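Local coordinates for protein 2',5'-phosphodiesterase 12 (Homo sapiens, PDB 4Z0V) that belongs to the endonuclease/exonuclease/phosphatase family, with a DNase I-like fold that follows a smaller N-terminal beta domain, and is modelled with a magnesium ion, at residues R280-N285 and R310-D315; A379-V384 and I431-D436. All coordinates share one frame; numbering follows the deposited sequence.

Contact 1 of 2, residues R280-N285 and R310-D315; sequences RICVAN and RHVSCD
Cys282 and Ser313 mark the closest approach of the two backbones, with Cys282 CA and Ser313 CA 6.4 Å apart. Strand 280-287 is in extended conformation here, while the end of helix 295-316 widens into a pi-type turn over 311-315. The touching side chains of both segments point toward one another, and just three residues meet. Cys282 turns its sulfur away from its own backbone N (chi1 173°), which carries SG to Val312, where the CG1 methyl waits at 4.1 Å. Beside this sulfur-methyl pair, Cys282 CB faces Ser313 CB at 4.3 Å. Ser313 meets the strand through CB, while its OG hydrogen-bonds to Ile309 O one turn back; the buried hydroxyl is thus satisfied within the helix itself. Farther from the strand, the helix is braced by its own side chains. His311 ND1 donates a hydrogen bond to Asp315 OD2 at 3.2 Å; the oxygen receives it with its anti lone pair, close to the imidazole plane. Arg310 NH1 hydrogen-bonds to Cys314 SG at 3.2 Å, in the guanidinium plane, and Arg310 makes a cation-pi contact with Phe369. Val270 of strand 265-273 and Val322 of strand 322-327 extend the apolar layer on both neighbouring strands. The contact belongs to the beta-alpha-beta crossover 280-287, 295-316, 322-327, its helix end lying against the first parallel strand, as in the layered alpha/beta sandwich of DNase I-like proteins.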
ATOM      1  N   ARG A 280      21.562  -1.778  -2.425  1.00 14.91           N
ATOM      2  CA  ARG A 280      20.511  -0.993  -3.069  0.50 13.61           C
ATOM      3  C   ARG A 280      19.416  -1.973  -3.503  1.00 15.25           C
ATOM      4  O   ARG A 280      19.707  -3.145  -3.743  1.00 13.29           O
ATOM      5  CB  ARG A 280      21.072  -0.165  -4.254  0.50 13.79           C
ATOM      6  CG  ARG A 280      22.062   0.952  -3.824  0.50 21.77           C
ATOM      7  CD  ARG A 280      22.858   1.652  -4.947  0.50 27.91           C
ATOM      8  NE  ARG A 280      23.521   0.691  -5.832  0.50 29.83           N
ATOM      9  CZ  ARG A 280      24.336   0.974  -6.852  0.50 36.87           C
ATOM     10  NH1 ARG A 280      24.686   2.241  -7.115  0.50  7.73           N
ATOM     11  NH2 ARG A 280      24.842  -0.002  -7.586  0.50 21.02           N
ATOM     12  N   ILE A 281      18.184  -1.512  -3.607  1.00 11.41           N
ATOM     13  CA  ILE A 281      17.108  -2.397  -4.037  1.00 11.42           C
ATOM     14  C   ILE A 281      16.114  -1.575  -4.839  1.00 13.44           C
ATOM     15  O   ILE A 281      15.858  -0.404  -4.541  1.00 12.96           O
ATOM     16  CB  ILE A 281      16.460  -3.128  -2.836  1.00 15.20           C
ATOM     17  CG1 ILE A 281      15.441  -4.198  -3.299  1.00 17.62           C
ATOM     18  CG2 ILE A 281      15.850  -2.149  -1.805  1.00 14.15           C
ATOM     19  CD1 ILE A 281      15.458  -5.396  -2.360  1.00 27.53           C
ATOM     20  N   CYS A 282      15.635  -2.172  -5.895  1.00 10.37           N
ATOM     21  CA  CYS A 282      14.657  -1.567  -6.789  1.00 10.93           C
ATOM     22  C   CYS A 282      13.260  -2.088  -6.379  1.00 14.58           C
ATOM     23  O   CYS A 282      12.987  -3.286  -6.492  1.00 13.54           O
ATOM     24  CB  CYS A 282      15.005  -1.935  -8.230  1.00 11.48           C
ATOM     25  SG  CYS A 282      13.765  -1.402  -9.422  1.00 15.57           S
ATOM     26  N   VAL A 283      12.400  -1.203  -5.863  1.00  9.85           N
ATOM     27  CA  VAL A 283      11.048  -1.572  -5.401  1.00  8.72           C
ATOM     28  C   VAL A 283      10.026  -1.114  -6.429  1.00 12.26           C
ATOM     29  O   VAL A 283       9.887   0.098  -6.672  1.00 10.99           O
ATOM     30  CB  VAL A 283      10.723  -0.961  -4.003  1.00 12.82           C
ATOM     31  CG1 VAL A 283       9.297  -1.329  -3.584  1.00 11.81           C
ATOM     32  CG2 VAL A 283      11.738  -1.431  -2.954  1.00 12.29           C
ATOM     33  N   ALA A 284       9.331  -2.085  -7.050  1.00  9.40           N
ATOM     34  CA  ALA A 284       8.345  -1.769  -8.054  1.00  8.87           C
ATOM     35  C   ALA A 284       6.961  -2.116  -7.509  1.00 10.91           C
ATOM     36  O   ALA A 284       6.811  -3.036  -6.686  1.00  9.81           O
ATOM     37  CB  ALA A 284       8.649  -2.511  -9.359  1.00  9.07           C
ATOM     38  N   ASN A 285       5.965  -1.297  -7.895  1.00  8.82           N
ATOM     39  CA  ASN A 285       4.585  -1.427  -7.432  1.00  8.24           C
ATOM     40  C   ASN A 285       3.655  -1.160  -8.573  1.00  8.87           C
ATOM     41  O   ASN A 285       3.907  -0.238  -9.361  1.00 10.08           O
ATOM     42  CB  ASN A 285       4.335  -0.417  -6.281  1.00  7.18           C
ATOM     43  CG  ASN A 285       2.956  -0.444  -5.653  1.00 10.36           C
ATOM     44  OD1 ASN A 285       2.238  -1.462  -5.669  1.00 10.75           O
ATOM     45  ND2 ASN A 285       2.560   0.670  -5.028  1.00  9.43           N
ATOM     46  N   ARG A 310      14.173  -4.172 -15.677  1.00 11.01           N
ATOM     47  CA  ARG A 310      15.494  -4.659 -16.097  1.00 12.12           C
ATOM     48  C   ARG A 310      16.379  -3.453 -16.459  1.00 14.65           C
ATOM     49  O   ARG A 310      17.535  -3.391 -16.057  1.00 13.87           O
ATOM     50  CB  ARG A 310      15.338  -5.645 -17.295  1.00 11.64           C
ATOM     51  CG  ARG A 310      16.645  -6.194 -17.918  1.00 20.48           C
ATOM     52  CD  ARG A 310      17.515  -7.015 -16.983  1.00 32.20           C
ATOM     53  NE  ARG A 310      16.920  -8.318 -16.680  1.00 34.10           N
ATOM     54  CZ  ARG A 310      17.324  -9.123 -15.703  1.00 46.40           C
ATOM     55  NH1 ARG A 310      18.326  -8.763 -14.907  1.00 34.04           N
ATOM     56  NH2 ARG A 310      16.709 -10.275 -15.490  1.00 33.82           N
ATOM     57  N   HIS A 311      15.811  -2.477 -17.162  1.00 12.70           N
ATOM     58  CA  HIS A 311      16.548  -1.272 -17.544  1.00 13.48           C
ATOM     59  C   HIS A 311      16.991  -0.511 -16.308  1.00 13.41           C
ATOM     60  O   HIS A 311      18.152  -0.122 -16.204  1.00 13.24           O
ATOM     61  CB  HIS A 311      15.677  -0.363 -18.427  1.00 15.23           C
ATOM     62  CG  HIS A 311      16.302   0.958 -18.739  1.00 19.72           C
ATOM     63  ND1 HIS A 311      17.440   1.051 -19.513  1.00 23.18           N
ATOM     64  CD2 HIS A 311      15.903   2.206 -18.394  1.00 23.49           C
ATOM     65  CE1 HIS A 311      17.705   2.347 -19.610  1.00 23.27           C
ATOM     66  NE2 HIS A 311      16.798   3.079 -18.963  1.00 23.75           N
ATOM     67  N   VAL A 312      16.051  -0.252 -15.383  1.00  9.75           N
ATOM     68  CA  VAL A 312      16.398   0.497 -14.179  1.00  9.75           C
ATOM     69  C   VAL A 312      17.447  -0.234 -13.343  1.00 11.83           C
ATOM     70  O   VAL A 312      18.414   0.389 -12.882  1.00 11.86           O
ATOM     71  CB  VAL A 312      15.126   0.771 -13.335  1.00 12.84           C
ATOM     72  CG1 VAL A 312      15.478   1.351 -11.959  1.00 13.52           C
ATOM     73  CG2 VAL A 312      14.178   1.702 -14.084  1.00 12.57           C
ATOM     74  N   SER A 313      17.220  -1.528 -13.094  1.00 10.92           N
ATOM     75  CA  SER A 313      18.042  -2.289 -12.170  1.00 10.51           C
ATOM     76  C   SER A 313      19.374  -2.770 -12.726  1.00 14.90           C
ATOM     77  O   SER A 313      20.252  -3.041 -11.913  1.00 15.75           O
ATOM     78  CB  SER A 313      17.274  -3.482 -11.595  1.00 11.87           C
ATOM     79  OG  SER A 313      16.979  -4.468 -12.578  1.00 16.59           O
ATOM     80  N   CYS A 314      19.532  -2.874 -14.045  1.00 13.36           N
ATOM     81  CA  CYS A 314      20.741  -3.428 -14.665  1.00 14.95           C
ATOM     82  C   CYS A 314      21.444  -2.481 -15.631  1.00 18.25           C
ATOM     83  O   CYS A 314      22.601  -2.707 -15.942  1.00 17.35           O
ATOM     84  CB  CYS A 314      20.398  -4.741 -15.354  1.00 17.12           C
ATOM     85  SG  CYS A 314      19.952  -6.042 -14.193  1.00 22.42           S
ATOM     86  N   ASP A 315      20.760  -1.456 -16.106  1.00 14.04           N
ATOM     87  CA  ASP A 315      21.327  -0.478 -17.040  1.00 14.72           C
ATOM     88  C   ASP A 315      21.571   0.840 -16.321  1.00 18.30           C
ATOM     89  O   ASP A 315      22.719   1.290 -16.288  1.00 17.99           O
ATOM     90  CB  ASP A 315      20.412  -0.283 -18.268  1.00 16.64           C
ATOM     91  CG  ASP A 315      20.307  -1.458 -19.227  1.00 38.29           C
ATOM     92  OD1 ASP A 315      21.107  -2.409 -19.097  1.00 41.36           O
ATOM     93  OD2 ASP A 315      19.452  -1.402 -20.143  1.00 48.33           O
TER

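Contact 2 of 2, residues A379-V384 and I431-D436; sequences AYTNYV and IALVCD
Thr381 O accepts a hydrogen bond from Ile431 N at 2.8 Å, the single polar link between the two segments. It is moderately bent, at 147° about the hydrogen, and the donor sits 30° from the carbonyl plane. Around it lie two apolar meetings. Ile431 CD1 comes to the edge of the Tyr380 ring, near its plane, and is 3.8 Å from Tyr380 CE1; separately, the Thr381 CG2 methyl reaches Leu433 CD2 at 3.9 Å. In Tyr380, chi1 of 49° sets the ring between the backbone N and the carbonyl carbon; Tyr383 CD2, 3.4 Å above the middle of one face, and the hydrogen bond from OH to His412 ND1 hold it. Thr381 is steadied likewise, its OG1 shared between Asp392 OD2 and Leu391 N. The side chain of Thr381 is about 11 Å from the magnesium ion. Thr381 and Asn382 together face Gly389 in a classic beta bulge, which joins the start of strand 382-384 to strand 387-397. Val415 of helix 412-416 covers Tyr380 and Ile431, while Leu433 opens strand 433-439, resting on Ile394 and bonded by its backbone to Ser130 of strand 125-132.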
ATOM      1  N   ALA A 379      -5.271 -19.148  -0.939  1.00 16.48           N
ATOM      2  CA  ALA A 379      -6.586 -19.506  -1.474  1.00 17.18           C
ATOM      3  C   ALA A 379      -7.213 -18.247  -2.117  1.00 18.78           C
ATOM      4  O   ALA A 379      -7.795 -18.318  -3.193  1.00 16.20           O
ATOM      5  CB  ALA A 379      -7.480 -20.059  -0.353  1.00 18.35           C
ATOM      6  N   TYR A 380      -6.990 -17.064  -1.498  1.00 14.11           N
ATOM      7  CA  TYR A 380      -7.464 -15.792  -2.074  1.00 11.96           C
ATOM      8  C   TYR A 380      -6.812 -14.610  -1.353  1.00 15.33           C
ATOM      9  O   TYR A 380      -6.403 -14.732  -0.197  1.00 15.36           O
ATOM     10  CB  TYR A 380      -9.022 -15.648  -2.006  1.00 11.69           C
ATOM     11  CG  TYR A 380      -9.577 -15.945  -0.628  1.00 13.78           C
ATOM     12  CD1 TYR A 380      -9.515 -14.997   0.391  1.00 13.97           C
ATOM     13  CD2 TYR A 380     -10.201 -17.160  -0.353  1.00 14.40           C
ATOM     14  CE1 TYR A 380      -9.995 -15.274   1.669  1.00 15.30           C
ATOM     15  CE2 TYR A 380     -10.689 -17.449   0.923  1.00 15.04           C
ATOM     16  CZ  TYR A 380     -10.563 -16.511   1.935  1.00 17.72           C
ATOM     17  OH  TYR A 380     -11.032 -16.779   3.195  1.00 15.73           O
ATOM     18  N   THR A 381      -6.728 -13.484  -2.043  1.00 12.43           N
ATOM     19  CA  THR A 381      -6.261 -12.204  -1.488  1.00 12.85           C
ATOM     20  C   THR A 381      -7.372 -11.170  -1.700  1.00 15.89           C
ATOM     21  O   THR A 381      -7.244 -10.024  -1.294  1.00 14.10           O
ATOM     22  CB  THR A 381      -4.921 -11.758  -2.123  1.00 16.72           C
ATOM     23  OG1 THR A 381      -5.131 -11.509  -3.507  1.00 12.91           O
ATOM     24  CG2 THR A 381      -3.810 -12.797  -1.962  1.00 15.74           C
ATOM     25  N   ASN A 382      -8.437 -11.571  -2.393  1.00 11.88           N
ATOM     26  CA  ASN A 382      -9.596 -10.744  -2.674  1.00 10.20           C
ATOM     27  C   ASN A 382     -10.822 -11.602  -2.409  1.00 13.62           C
ATOM     28  O   ASN A 382     -10.885 -12.707  -2.938  1.00 14.08           O
ATOM     29  CB  ASN A 382      -9.542 -10.230  -4.100  1.00  8.50           C
ATOM     30  CG  ASN A 382     -10.786  -9.481  -4.554  1.00 24.16           C
ATOM     31  OD1 ASN A 382     -11.452  -9.898  -5.471  1.00 29.56           O
ATOM     32  ND2 ASN A 382     -11.055  -8.308  -4.015  1.00 19.98           N
ATOM     33  N   TYR A 383     -11.748 -11.156  -1.530  1.00 10.72           N
ATOM     34  CA  TYR A 383     -12.900 -12.026  -1.200  1.00 10.32           C
ATOM     35  C   TYR A 383     -14.165 -11.182  -1.079  1.00 13.93           C
ATOM     36  O   TYR A 383     -14.355 -10.481  -0.084  1.00 12.67           O
ATOM     37  CB  TYR A 383     -12.610 -12.794   0.096  1.00 11.50           C
ATOM     38  CG  TYR A 383     -13.584 -13.923   0.344  1.00 13.21           C
ATOM     39  CD1 TYR A 383     -14.822 -13.686   0.937  1.00 14.24           C
ATOM     40  CD2 TYR A 383     -13.296 -15.222  -0.071  1.00 15.06           C
ATOM     41  CE1 TYR A 383     -15.718 -14.723   1.174  1.00 14.36           C
ATOM     42  CE2 TYR A 383     -14.202 -16.262   0.133  1.00 15.87           C
ATOM     43  CZ  TYR A 383     -15.416 -16.001   0.746  1.00 22.29           C
ATOM     44  OH  TYR A 383     -16.343 -16.994   0.921  1.00 19.36           O
ATOM     45  N   VAL A 384     -15.002 -11.222  -2.108  1.00 11.55           N
ATOM     46  CA  VAL A 384     -16.212 -10.394  -2.147  1.00 11.59           C
ATOM     47  C   VAL A 384     -17.434 -11.273  -2.459  1.00 18.85           C
ATOM     48  O   VAL A 384     -17.281 -12.463  -2.713  1.00 19.70           O
ATOM     49  CB  VAL A 384     -16.064  -9.227  -3.163  1.00 15.06           C
ATOM     50  CG1 VAL A 384     -15.019  -8.236  -2.682  1.00 14.74           C
ATOM     51  CG2 VAL A 384     -15.714  -9.733  -4.571  1.00 14.99           C
ATOM     52  N   ILE A 431      -6.861  -8.426   0.940  1.00 10.04           N
ATOM     53  CA  ILE A 431      -6.153  -8.756   2.171  1.00  9.85           C
ATOM     54  C   ILE A 431      -4.692  -8.393   1.976  1.00 13.17           C
ATOM     55  O   ILE A 431      -4.100  -8.778   0.962  1.00 12.33           O
ATOM     56  CB  ILE A 431      -6.348 -10.250   2.481  1.00 12.56           C
ATOM     57  CG1 ILE A 431      -7.849 -10.600   2.624  1.00 14.49           C
ATOM     58  CG2 ILE A 431      -5.537 -10.655   3.710  1.00 12.61           C
ATOM     59  CD1 ILE A 431      -8.139 -12.142   2.679  1.00 19.00           C
ATOM     60  N   ALA A 432      -4.106  -7.666   2.934  1.00 11.23           N
ATOM     61  CA  ALA A 432      -2.709  -7.277   2.865  1.00 10.23           C
ATOM     62  C   ALA A 432      -1.805  -8.471   2.862  1.00 12.68           C
ATOM     63  O   ALA A 432      -2.036  -9.442   3.617  1.00 12.07           O
ATOM     64  CB  ALA A 432      -2.343  -6.387   4.062  1.00 11.00           C
ATOM     65  N   LEU A 433      -0.797  -8.432   1.992  1.00  8.68           N
ATOM     66  CA  LEU A 433       0.274  -9.449   2.017  1.00  8.06           C
ATOM     67  C   LEU A 433       1.408  -8.904   2.817  1.00  9.85           C
ATOM     68  O   LEU A 433       1.780  -7.754   2.626  1.00  9.37           O
ATOM     69  CB  LEU A 433       0.770  -9.803   0.621  1.00  8.55           C
ATOM     70  CG  LEU A 433      -0.202 -10.455  -0.315  1.00 12.67           C
ATOM     71  CD1 LEU A 433       0.496 -10.710  -1.618  1.00 12.67           C
ATOM     72  CD2 LEU A 433      -0.759 -11.761   0.270  1.00 11.94           C
ATOM     73  N   VAL A 434       1.932  -9.680   3.765  1.00  7.84           N
ATOM     74  CA  VAL A 434       3.046  -9.221   4.616  1.00  7.74           C
ATOM     75  C   VAL A 434       4.040 -10.355   4.731  1.00 13.10           C
ATOM     76  O   VAL A 434       3.647 -11.481   5.063  1.00 12.60           O
ATOM     77  CB  VAL A 434       2.565  -8.780   6.029  1.00 12.10           C
ATOM     78  CG1 VAL A 434       3.697  -8.088   6.816  1.00 12.41           C
ATOM     79  CG2 VAL A 434       1.327  -7.891   5.962  1.00 12.65           C
ATOM     80  N   CYS A 435       5.323 -10.085   4.480  1.00 11.60           N
ATOM     81  CA  CYS A 435       6.346 -11.133   4.622  1.00 12.82           C
ATOM     82  C   CYS A 435       7.654 -10.517   5.053  1.00 14.68           C
ATOM     83  O   CYS A 435       7.933  -9.355   4.730  1.00 14.00           O
ATOM     84  CB  CYS A 435       6.515 -11.895   3.320  1.00 15.99           C
ATOM     85  SG  CYS A 435       7.114 -10.863   1.977  1.00 21.89           S
ATOM     86  N   ASP A 436       8.470 -11.289   5.762  1.00 10.55           N
ATOM     87  CA  ASP A 436       9.792 -10.827   6.152  1.00  9.82           C
ATOM     88  C   ASP A 436      10.768 -11.443   5.182  1.00 14.91           C
ATOM     89  O   ASP A 436      10.732 -12.661   4.997  1.00 14.75           O
ATOM     90  CB  ASP A 436      10.110 -11.228   7.590  1.00 11.99           C
ATOM     91  CG  ASP A 436       9.255 -10.530   8.611  1.00 17.91           C
ATOM     92  OD1 ASP A 436       8.526  -9.589   8.228  1.00 17.08           O
ATOM     93  OD2 ASP A 436       9.352 -10.884   9.799  1.00 18.46           O
TER

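Contact 1 closes along the chain before contact 2 opens, so the two follow in series, with centres 25 Å apart and nearest atoms about 10 Å apart. They do not touch, yet both reach one mixed sheet. Strand 280-287 pairs with 322-327, which pairs with 387-397, and that strand in turn carries 382-384. Contact 1 covers the outside of this sheet with a helix. Contact 2 instead ties strand 382-384 to the segment entering strand 433-439, a member of the second mixed sheet. Together they illustrate how the DNase I-like sandwich is assembled: a helix packed on one sheet, and a connection joining that sheet to its partner.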